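Local coordinates for protein CurF (PDB 5DP2) that probably catalyses NADPH-dependent cyclopropane ring formation, as an enoyl reductase-type domain of the curacin A polyketide synthase, at residues P8-L13 / N111-F116; I43-P47 / M133-A137; V156-E160 / F182-V186; N225-I230 / N243-P249. All blocks are in the same frame, centred on the assembly; numbering follows the deposited sequence. Where two conformers were deposited one is given.

Contact 1: P8-L13 / N111-F116; sequences PQPVQL and NAFSSF
Gln12 and Ser114 lie 4.1 Å apart at their CA atoms, the one backbone bridge between the edge of strand 11-14 and the loop that leads into strand 116-119. On one flank of the bridge Ser115 N donates to Val11 O; on the other Leu13 N donates to Phe113 O, the carbonyl of the residue at the centre of an inverse gamma turn. Ser115 OG takes the N-H of Val11 at 2.9 Å, standing in for a backbone carbonyl. Gln12 reaches out fully extended, CG opposite the backbone N (chi1 179°), and its NE2 meets Ser114 OG at 2.9 Å, within the amide plane. That hydroxyl in turn donates to Asn111 O at 2.7 Å, and a water joins Gln12 NE2 to Asn111 ND2. Leu13 and Phe113 run side by side, CD2 of Leu13 over the ring face, 4.2 Å from its centroid. At the outer end Pro8 CG and Pro10 CG approach the Phe116 ring obliquely. Both polar atoms of the Gln12 amide are engaged, OE1 by Arg14 and Arg69, which should fix its rotation; serine hydroxyls and an amide thus supplement the single bridge where the loop lacks regular strand pairing.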
# COMPACT_ATOMS: atom_id res chain seq x y z
N PRO A 8 16.38 1.37 -23.18
CA PRO A 8 16.73 2.46 -22.26
C PRO A 8 18.11 2.31 -21.61
O PRO A 8 18.67 1.20 -21.59
CB PRO A 8 15.61 2.41 -21.20
CG PRO A 8 15.07 1.02 -21.26
CD PRO A 8 15.22 0.59 -22.70
N GLN A 9 18.65 3.40 -21.07
CA GLN A 9 19.91 3.35 -20.31
C GLN A 9 19.58 2.82 -18.93
O GLN A 9 18.78 3.46 -18.23
CB GLN A 9 20.54 4.75 -20.18
CG GLN A 9 20.66 5.52 -21.48
CD GLN A 9 20.43 7.03 -21.35
OE1 GLN A 9 19.96 7.55 -20.34
NE2 GLN A 9 20.76 7.74 -22.42
N PRO A 10 20.09 1.60 -18.54
CA PRO A 10 19.61 1.05 -17.24
C PRO A 10 20.04 1.91 -16.07
O PRO A 10 21.22 2.28 -15.93
CB PRO A 10 20.24 -0.33 -17.19
CG PRO A 10 20.53 -0.67 -18.63
CD PRO A 10 20.89 0.63 -19.28
N VAL A 11 19.06 2.20 -15.22
CA VAL A 11 19.27 2.98 -14.00
C VAL A 11 18.48 2.35 -12.84
O VAL A 11 17.62 1.48 -13.03
CB VAL A 11 18.88 4.47 -14.18
CG1 VAL A 11 19.84 5.18 -15.10
CG2 VAL A 11 17.45 4.61 -14.68
N GLN A 12 18.77 2.83 -11.64
CA GLN A 12 18.07 2.42 -10.42
C GLN A 12 18.01 3.62 -9.47
O GLN A 12 19.01 4.33 -9.31
CB GLN A 12 18.76 1.24 -9.75
CG GLN A 12 18.08 0.79 -8.46
CD GLN A 12 18.68 -0.51 -7.96
OE1 GLN A 12 19.73 -0.52 -7.30
NE2 GLN A 12 18.04 -1.62 -8.31
N LEU A 13 16.86 3.83 -8.84
CA LEU A 13 16.69 4.96 -7.92
C LEU A 13 17.43 4.66 -6.62
O LEU A 13 17.24 3.62 -5.99
CB LEU A 13 15.19 5.17 -7.66
CG LEU A 13 14.83 6.48 -6.95
CD1 LEU A 13 15.14 7.67 -7.81
CD2 LEU A 13 13.34 6.44 -6.60
N ASN A 111 12.69 -3.21 -5.33
CA ASN A 111 13.56 -2.44 -6.24
C ASN A 111 12.84 -2.09 -7.55
O ASN A 111 13.47 -1.91 -8.58
CB ASN A 111 14.85 -3.23 -6.55
CG ASN A 111 14.58 -4.54 -7.26
OD1 ASN A 111 13.45 -5.03 -7.27
ND2 ASN A 111 15.61 -5.14 -7.82
N ALA A 112 11.50 -1.97 -7.52
CA ALA A 112 10.77 -1.66 -8.76
C ALA A 112 11.11 -0.30 -9.37
O ALA A 112 10.85 -0.12 -10.56
CB ALA A 112 9.28 -1.82 -8.60
N PHE A 113 11.67 0.65 -8.59
CA PHE A 113 12.21 1.87 -9.19
C PHE A 113 13.59 1.56 -9.80
O PHE A 113 14.64 1.98 -9.31
CB PHE A 113 12.29 3.02 -8.18
CG PHE A 113 10.99 3.72 -7.90
CD1 PHE A 113 10.52 4.69 -8.76
CD2 PHE A 113 10.27 3.49 -6.74
CE1 PHE A 113 9.32 5.38 -8.51
CE2 PHE A 113 9.08 4.19 -6.46
CZ PHE A 113 8.62 5.12 -7.37
N SER A 114 13.55 0.82 -10.92
CA SER A 114 14.70 0.38 -11.69
C SER A 114 14.22 0.19 -13.12
O SER A 114 13.07 -0.17 -13.35
CB SER A 114 15.23 -0.98 -11.22
OG SER A 114 15.64 -0.98 -9.86
N SER A 115 15.12 0.33 -14.09
CA SER A 115 14.72 0.08 -15.47
C SER A 115 14.32 -1.39 -15.67
O SER A 115 13.33 -1.68 -16.38
CB SER A 115 15.87 0.41 -16.41
OG SER A 115 16.37 1.73 -16.20
N PHE A 116 15.09 -2.30 -15.08
CA PHE A 116 14.88 -3.73 -15.21
C PHE A 116 14.97 -4.35 -13.82
O PHE A 116 15.81 -3.92 -13.01
CB PHE A 116 15.92 -4.39 -16.11
CG PHE A 116 15.89 -3.86 -17.53
CD1 PHE A 116 15.01 -4.37 -18.47
CD2 PHE A 116 16.72 -2.81 -17.90
CE1 PHE A 116 14.96 -3.84 -19.75
CE2 PHE A 116 16.67 -2.29 -19.17
CZ PHE A 116 15.80 -2.80 -20.10
O HOH W 1 17.96 -1.38 -14.10
O HOH W 2 18.45 -4.43 -7.49
O HOH W 3 15.42 1.60 -6.41

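Contact 2: I43-P47 / M133-A137; sequences IKAVP and MVEAA
Ala45 points its methyl toward the segment 133-137, and the methyl of Ala137 comes back to meet it, CB to CB 3.8 Å. The two lie between backbones whose nearest CA atoms, those of Ala45 and Val134, are 5.8 Å apart, a close approach that small side chains permit. In the conformer described, Val134 adds CG2 beside the same Ala45 methyl, at 4.3 Å from CB. Toward the start of the helix, Met133 has CG anti to its carbonyl carbon (chi1 -70°) and bends again at chi2, which lays CG and SD alongside Lys44 CB, with CG 4.0 Å from it. Lys44 begins toward the helix, but its chain turns off, and in one conformer NZ bonds to Thr87 OG1. Here the short helix packs on strand 39-48 of the GroES-like part of this medium-chain dehydrogenase/reductase fold, at a classic beta bulge where Lys44 and Ala45 both face Val85. No hydrogen bond crosses between the segments. Pro47 closes the other end, with CG 3.5 Å from Ala137 O, while CD lies 4.4 Å from Ala137 CB. Val85 and Val338, on the strands flanking 39-48, also touch Ala45, and Val338 reaches Ala137.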
# COMPACT_ATOMS: atom_id res chain seq x y z
N ILE A 43 10.38 -2.52 -16.28
CA ILE A 43 9.36 -1.80 -15.54
C ILE A 43 8.71 -0.75 -16.42
O ILE A 43 9.39 -0.02 -17.13
CB ILE A 43 9.98 -1.17 -14.26
CG1 ILE A 43 10.62 -2.24 -13.39
CG2 ILE A 43 8.94 -0.36 -13.51
CD1 ILE A 43 9.69 -3.33 -12.90
N LYS A 44 7.36 -0.67 -16.34
CA LYS A 44 6.62 0.34 -17.06
C LYS A 44 5.99 1.39 -16.15
O LYS A 44 5.90 2.56 -16.53
CB LYS A 44 5.57 -0.31 -17.97
CG LYS A 44 6.14 -1.29 -19.00
CD LYS A 44 7.00 -0.61 -20.06
CE LYS A 44 7.84 -1.58 -20.87
NZ LYS A 44 6.99 -2.39 -21.78
N ALA A 45 5.55 1.01 -14.95
CA ALA A 45 4.94 1.96 -14.02
C ALA A 45 5.18 1.46 -12.62
O ALA A 45 5.08 0.26 -12.34
CB ALA A 45 3.45 2.14 -14.32
N VAL A 46 5.48 2.39 -11.71
CA VAL A 46 5.84 2.05 -10.35
C VAL A 46 5.37 3.20 -9.47
O VAL A 46 5.72 4.36 -9.72
CB VAL A 46 7.38 1.78 -10.20
CG1 VAL A 46 8.26 2.78 -10.93
CG2 VAL A 46 7.74 1.62 -8.74
N PRO A 47 4.54 2.92 -8.46
CA PRO A 47 4.04 4.00 -7.63
C PRO A 47 4.96 4.29 -6.46
O PRO A 47 5.79 3.46 -6.07
CB PRO A 47 2.73 3.45 -7.13
CG PRO A 47 3.02 1.98 -6.96
CD PRO A 47 3.93 1.61 -8.11
N MET A 133 -1.14 -0.11 -17.91
CA MET A 133 -0.06 -0.24 -16.95
C MET A 133 -0.22 0.69 -15.75
O MET A 133 -0.07 0.26 -14.61
CB MET A 133 1.31 -0.04 -17.61
CG MET A 133 1.73 -1.16 -18.55
SD MET A 133 2.24 -2.61 -17.63
CE MET A 133 2.55 -3.76 -18.94
N VAL A 134 -0.53 1.96 -16.01
CA VAL A 134 -0.68 2.92 -14.91
C VAL A 134 -1.84 2.53 -13.99
O VAL A 134 -1.72 2.61 -12.78
CB VAL A 134 -0.84 4.33 -15.48
CG1 VAL A 134 -1.38 5.28 -14.43
CG2 VAL A 134 0.51 4.83 -16.00
N GLU A 135 -2.97 2.11 -14.57
CA GLU A 135 -4.09 1.65 -13.75
C GLU A 135 -3.71 0.46 -12.88
O GLU A 135 -4.00 0.40 -11.69
CB GLU A 135 -5.28 1.27 -14.63
CG GLU A 135 -6.06 2.46 -15.15
CD GLU A 135 -7.18 2.08 -16.10
OE1 GLU A 135 -6.98 1.17 -16.95
OE2 GLU A 135 -8.24 2.74 -16.02
N ALA A 136 -3.05 -0.52 -13.50
CA ALA A 136 -2.67 -1.72 -12.78
C ALA A 136 -1.65 -1.43 -11.68
O ALA A 136 -1.61 -2.13 -10.68
CB ALA A 136 -2.16 -2.80 -13.72
N ALA A 137 -0.85 -0.38 -11.88
CA ALA A 137 0.16 0.04 -10.89
C ALA A 137 -0.46 0.57 -9.62
O ALA A 137 0.26 0.74 -8.64
CB ALA A 137 1.09 1.07 -11.49

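Contact 3: V156-E160 / F182-V186; sequences VQPGE and FGSEV
Glu160 O receives the N-H of Glu185 at 2.8 Å, a nearly straight bond running close to the line of the C=O. Ser184 CB also presses against this oxygen, at 3.3 Å. The second direct bond, Gly159 N to Gly183 O, is equally short, but its donor stands above the carbonyl plane, 44° out of it. Gly159 belongs to a type II turn from Gln157 to Glu160, while Gly183 closes helix 170-181 in a Schellman motif; both have positive phi, suited to glycine, and Gly183 offers only hydrogen where CB of Pro158 lies close by. The carboxylate of Glu160 spans its own turn, OE1 accepting Gln157 N from above the carboxylate plane, and this same oxygen forms a salt bridge with Arg252. Beneath the turn, Val156, in the conformer described, has CG1 anti to its backbone N (chi1 170°), which brings that branch down onto Ser184 CB at 3.6 Å and beside Phe182 CB at 4.0 Å. Ser184 OG turns to Ala179 O in the preceding helix. Two waters add bridges, one joining Val156 O to Phe182 O, another Gly159 O to Glu185 OE1. The contact joins the turns leading into neighbouring parallel strands 161-164 and 185-190 of the Rossmann-type domain, which helix 170-181 connects in a beta-alpha-beta crossover. Its grip is mainly main-chain, carbonyl to N-H, with Arg252 probably stabilising the negative charge of Glu160.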
# COMPACT_ATOMS: atom_id res chain seq x y z
N VAL A 156 -14.97 -8.46 7.85
CA VAL A 156 -16.10 -7.51 7.70
C VAL A 156 -17.32 -8.23 7.10
O VAL A 156 -17.20 -8.92 6.09
CB VAL A 156 -15.70 -6.33 6.80
CG1 VAL A 156 -16.91 -5.46 6.43
CG2 VAL A 156 -14.67 -5.45 7.47
N GLN A 157 -18.48 -7.98 7.69
CA GLN A 157 -19.75 -8.55 7.28
C GLN A 157 -20.69 -7.46 6.75
O GLN A 157 -20.60 -6.30 7.17
CB GLN A 157 -20.43 -9.26 8.47
CG GLN A 157 -19.60 -10.38 9.07
CD GLN A 157 -19.37 -11.48 8.09
OE1 GLN A 157 -20.32 -12.06 7.56
NE2 GLN A 157 -18.11 -11.80 7.84
N PRO A 158 -21.68 -7.84 5.92
CA PRO A 158 -22.65 -6.86 5.47
C PRO A 158 -23.35 -6.18 6.64
O PRO A 158 -23.71 -6.84 7.63
CB PRO A 158 -23.62 -7.68 4.63
CG PRO A 158 -22.80 -8.86 4.17
CD PRO A 158 -21.88 -9.17 5.31
N GLY A 159 -23.53 -4.88 6.51
CA GLY A 159 -24.23 -4.10 7.51
C GLY A 159 -23.38 -3.53 8.63
O GLY A 159 -23.84 -2.68 9.39
N GLU A 160 -22.15 -4.02 8.80
CA GLU A 160 -21.32 -3.52 9.88
C GLU A 160 -20.83 -2.10 9.60
O GLU A 160 -20.73 -1.69 8.46
CB GLU A 160 -20.15 -4.48 10.10
CG GLU A 160 -20.62 -5.80 10.69
CD GLU A 160 -19.46 -6.68 11.11
OE1 GLU A 160 -18.52 -6.88 10.30
OE2 GLU A 160 -19.48 -7.18 12.26
N PHE A 182 -18.00 -5.42 0.39
CA PHE A 182 -18.44 -6.34 1.43
C PHE A 182 -19.76 -5.92 2.07
O PHE A 182 -20.25 -6.64 2.96
CB PHE A 182 -17.36 -6.45 2.53
CG PHE A 182 -16.07 -7.07 2.09
CD1 PHE A 182 -16.05 -8.18 1.30
CD2 PHE A 182 -14.86 -6.52 2.52
CE1 PHE A 182 -14.84 -8.73 0.91
CE2 PHE A 182 -13.66 -7.09 2.15
CZ PHE A 182 -13.67 -8.16 1.32
N GLY A 183 -20.38 -4.82 1.62
CA GLY A 183 -21.69 -4.44 2.10
C GLY A 183 -21.69 -3.74 3.43
O GLY A 183 -22.73 -3.67 4.10
N SER A 184 -20.56 -3.15 3.83
CA SER A 184 -20.48 -2.46 5.10
C SER A 184 -20.76 -0.96 4.91
O SER A 184 -20.76 -0.44 3.79
CB SER A 184 -19.17 -2.76 5.80
OG SER A 184 -18.10 -2.22 5.15
N GLU A 185 -21.06 -0.30 6.04
CA GLU A 185 -21.35 1.13 6.12
C GLU A 185 -20.04 1.88 6.45
O GLU A 185 -19.51 1.74 7.55
CB GLU A 185 -22.40 1.44 7.16
CG GLU A 185 -22.79 2.90 7.11
CD GLU A 185 -23.84 3.32 8.11
OE1 GLU A 185 -24.10 2.55 9.07
OE2 GLU A 185 -24.36 4.44 7.96
N VAL A 186 -19.54 2.65 5.48
CA VAL A 186 -18.27 3.34 5.64
C VAL A 186 -18.46 4.70 6.33
O VAL A 186 -19.28 5.52 5.91
CB VAL A 186 -17.58 3.55 4.27
CG1 VAL A 186 -16.39 4.49 4.37
CG2 VAL A 186 -17.14 2.21 3.71
O HOH W 4 -19.07 -8.99 3.89
O HOH W 5 -24.96 -0.01 9.57

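Contact 4: N225-I230 / N243-P249; sequences NGVDVI and NIDILAP
Ile230 drives its CD1 into the tight half of the contact, where the methyl sits 3.2 Å from Asn243 O and 3.6 Å from Leu247 CD2. CG1 of Ile230 is anti to its carbonyl carbon and the chain extends from there (chi2 174°), carrying CD1 between the end of helix 239-245 and the leucine. The Ile230 CG2 branch lies against the amide of Asn243, whose OD1 is bound by His165. Next to this packing, Val227 is gripped by two main-chain bonds: its N-H donates to Ile246 O and its carbonyl accepts Ala248 N at 2.8 Å, forming the parallel bridge with Leu247. Gly226, lacking a side chain, brings its CA to 3.1 Å from Ile246 O. The opposite end is open: Asn225, in the conformer described, crosses Pro249 at about a right angle, with Asn225 ND2 4.0 Å from Pro249 CD, and a water links Asp228 OD1 to Pro249 O. Asp228 OD2 is held by Arg161 N. This joins the start of the fourth strand in the 3-2-1-4-5-6 Rossmann order to its following helix and short strand 247-248, with Val218 of helix 214-221 on Val227, Leu163 of strand 161-164 touching Asn243 and Ile246, and Tyr253 of strand 251-255 against Leu247.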
# COMPACT_ATOMS: atom_id res chain seq x y z
N ASN A 225 -22.97 3.96 20.25
CA ASN A 225 -22.64 2.55 20.04
C ASN A 225 -21.23 2.35 19.52
O ASN A 225 -20.59 1.37 19.88
CB ASN A 225 -23.66 1.84 19.14
CG ASN A 225 -23.36 0.35 18.99
OD1 ASN A 225 -23.09 -0.13 17.89
ND2 ASN A 225 -23.41 -0.38 20.10
N GLY A 226 -20.74 3.28 18.72
CA GLY A 226 -19.41 3.13 18.13
C GLY A 226 -19.44 2.35 16.83
O GLY A 226 -20.50 2.09 16.25
N VAL A 227 -18.26 1.96 16.38
CA VAL A 227 -18.08 1.27 15.10
C VAL A 227 -17.55 -0.15 15.34
O VAL A 227 -16.85 -0.46 16.32
CB VAL A 227 -17.17 2.05 14.14
CG1 VAL A 227 -17.84 3.34 13.69
CG2 VAL A 227 -15.80 2.32 14.74
N ASP A 228 -17.88 -1.04 14.41
CA ASP A 228 -17.50 -2.44 14.52
C ASP A 228 -16.04 -2.73 14.12
O ASP A 228 -15.44 -3.66 14.67
CB ASP A 228 -18.44 -3.32 13.69
CG ASP A 228 -19.89 -3.14 14.11
OD1 ASP A 228 -20.18 -3.43 15.28
OD2 ASP A 228 -20.69 -2.67 13.27
N VAL A 229 -15.53 -1.96 13.17
CA VAL A 229 -14.18 -2.15 12.64
C VAL A 229 -13.58 -0.76 12.45
O VAL A 229 -14.25 0.14 11.93
CB VAL A 229 -14.20 -2.92 11.30
CG1 VAL A 229 -12.79 -3.10 10.74
CG2 VAL A 229 -14.88 -4.28 11.45
N ILE A 230 -12.30 -0.63 12.80
CA ILE A 230 -11.51 0.56 12.47
C ILE A 230 -10.32 0.10 11.63
O ILE A 230 -9.62 -0.85 12.00
CB ILE A 230 -11.04 1.32 13.73
CG1 ILE A 230 -12.25 1.84 14.50
CG2 ILE A 230 -10.10 2.44 13.34
CD1 ILE A 230 -11.91 2.47 15.84
N ASN A 243 -9.38 6.12 19.12
CA ASN A 243 -9.97 5.07 18.29
C ASN A 243 -10.44 3.88 19.12
O ASN A 243 -11.55 3.36 18.91
CB ASN A 243 -8.94 4.60 17.25
CG ASN A 243 -8.98 5.48 16.01
OD1 ASN A 243 -10.02 5.64 15.39
ND2 ASN A 243 -7.86 5.96 15.60
N ILE A 244 -9.62 3.42 20.07
CA ILE A 244 -10.04 2.29 20.89
C ILE A 244 -11.38 2.61 21.56
O ILE A 244 -12.28 1.75 21.65
CB ILE A 244 -8.94 1.90 21.90
CG1 ILE A 244 -7.72 1.33 21.16
CG2 ILE A 244 -9.47 0.90 22.93
CD1 ILE A 244 -6.47 1.23 22.03
N ASP A 245 -11.52 3.84 22.06
CA ASP A 245 -12.70 4.21 22.81
C ASP A 245 -13.99 4.25 22.01
O ASP A 245 -15.06 4.16 22.61
CB ASP A 245 -12.47 5.51 23.52
CG ASP A 245 -11.45 5.39 24.68
OD1 ASP A 245 -11.09 4.24 25.06
OD2 ASP A 245 -11.11 6.42 25.24
N ILE A 246 -13.91 4.35 20.68
CA ILE A 246 -15.11 4.38 19.84
C ILE A 246 -15.39 3.04 19.18
O ILE A 246 -16.32 2.94 18.36
CB ILE A 246 -15.11 5.52 18.83
CG1 ILE A 246 -13.96 5.41 17.84
CG2 ILE A 246 -15.20 6.85 19.56
CD1 ILE A 246 -14.01 6.42 16.74
N LEU A 247 -14.69 1.97 19.57
CA LEU A 247 -15.06 0.63 19.13
C LEU A 247 -16.32 0.18 19.85
O LEU A 247 -16.41 0.28 21.09
CB LEU A 247 -13.91 -0.35 19.38
CG LEU A 247 -12.76 -0.16 18.43
CD1 LEU A 247 -11.49 -0.80 18.98
CD2 LEU A 247 -13.05 -0.71 17.06
N ALA A 248 -17.26 -0.37 19.08
CA ALA A 248 -18.42 -1.07 19.63
C ALA A 248 -17.95 -2.29 20.43
O ALA A 248 -16.80 -2.71 20.34
CB ALA A 248 -19.30 -1.47 18.47
N PRO A 249 -18.87 -2.90 21.21
CA PRO A 249 -18.53 -4.14 21.90
C PRO A 249 -17.94 -5.17 20.93
O PRO A 249 -18.49 -5.41 19.86
CB PRO A 249 -19.86 -4.61 22.48
CG PRO A 249 -20.70 -3.41 22.52
CD PRO A 249 -20.24 -2.46 21.50
O HOH W 6 -18.48 -4.66 17.05

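How the contacts relate
Contacts 1 and 2 belong to the GroES-like part of the fold, contacts 3 and 4 to the Rossmann-type part, with the centres of contacts 1 and 4 about 44 Å apart. Within each pair the contacts touch: Ser115 O probably accepts a hydrogen bond from Ile43 N, and Glu160 CA packs on Asp228 OD2. Contact 4 is the most buried and contact 3 lies at the surface, yet both reach the same parallel sheet, one by apolar side chains beside a short bridge, the other by turn carbonyls and water. Contacts 1 and 2 are each partly buried but differ sharply, a contact rich in hydroxyls and amides against purely van der Waals packing of small and apolar side chains.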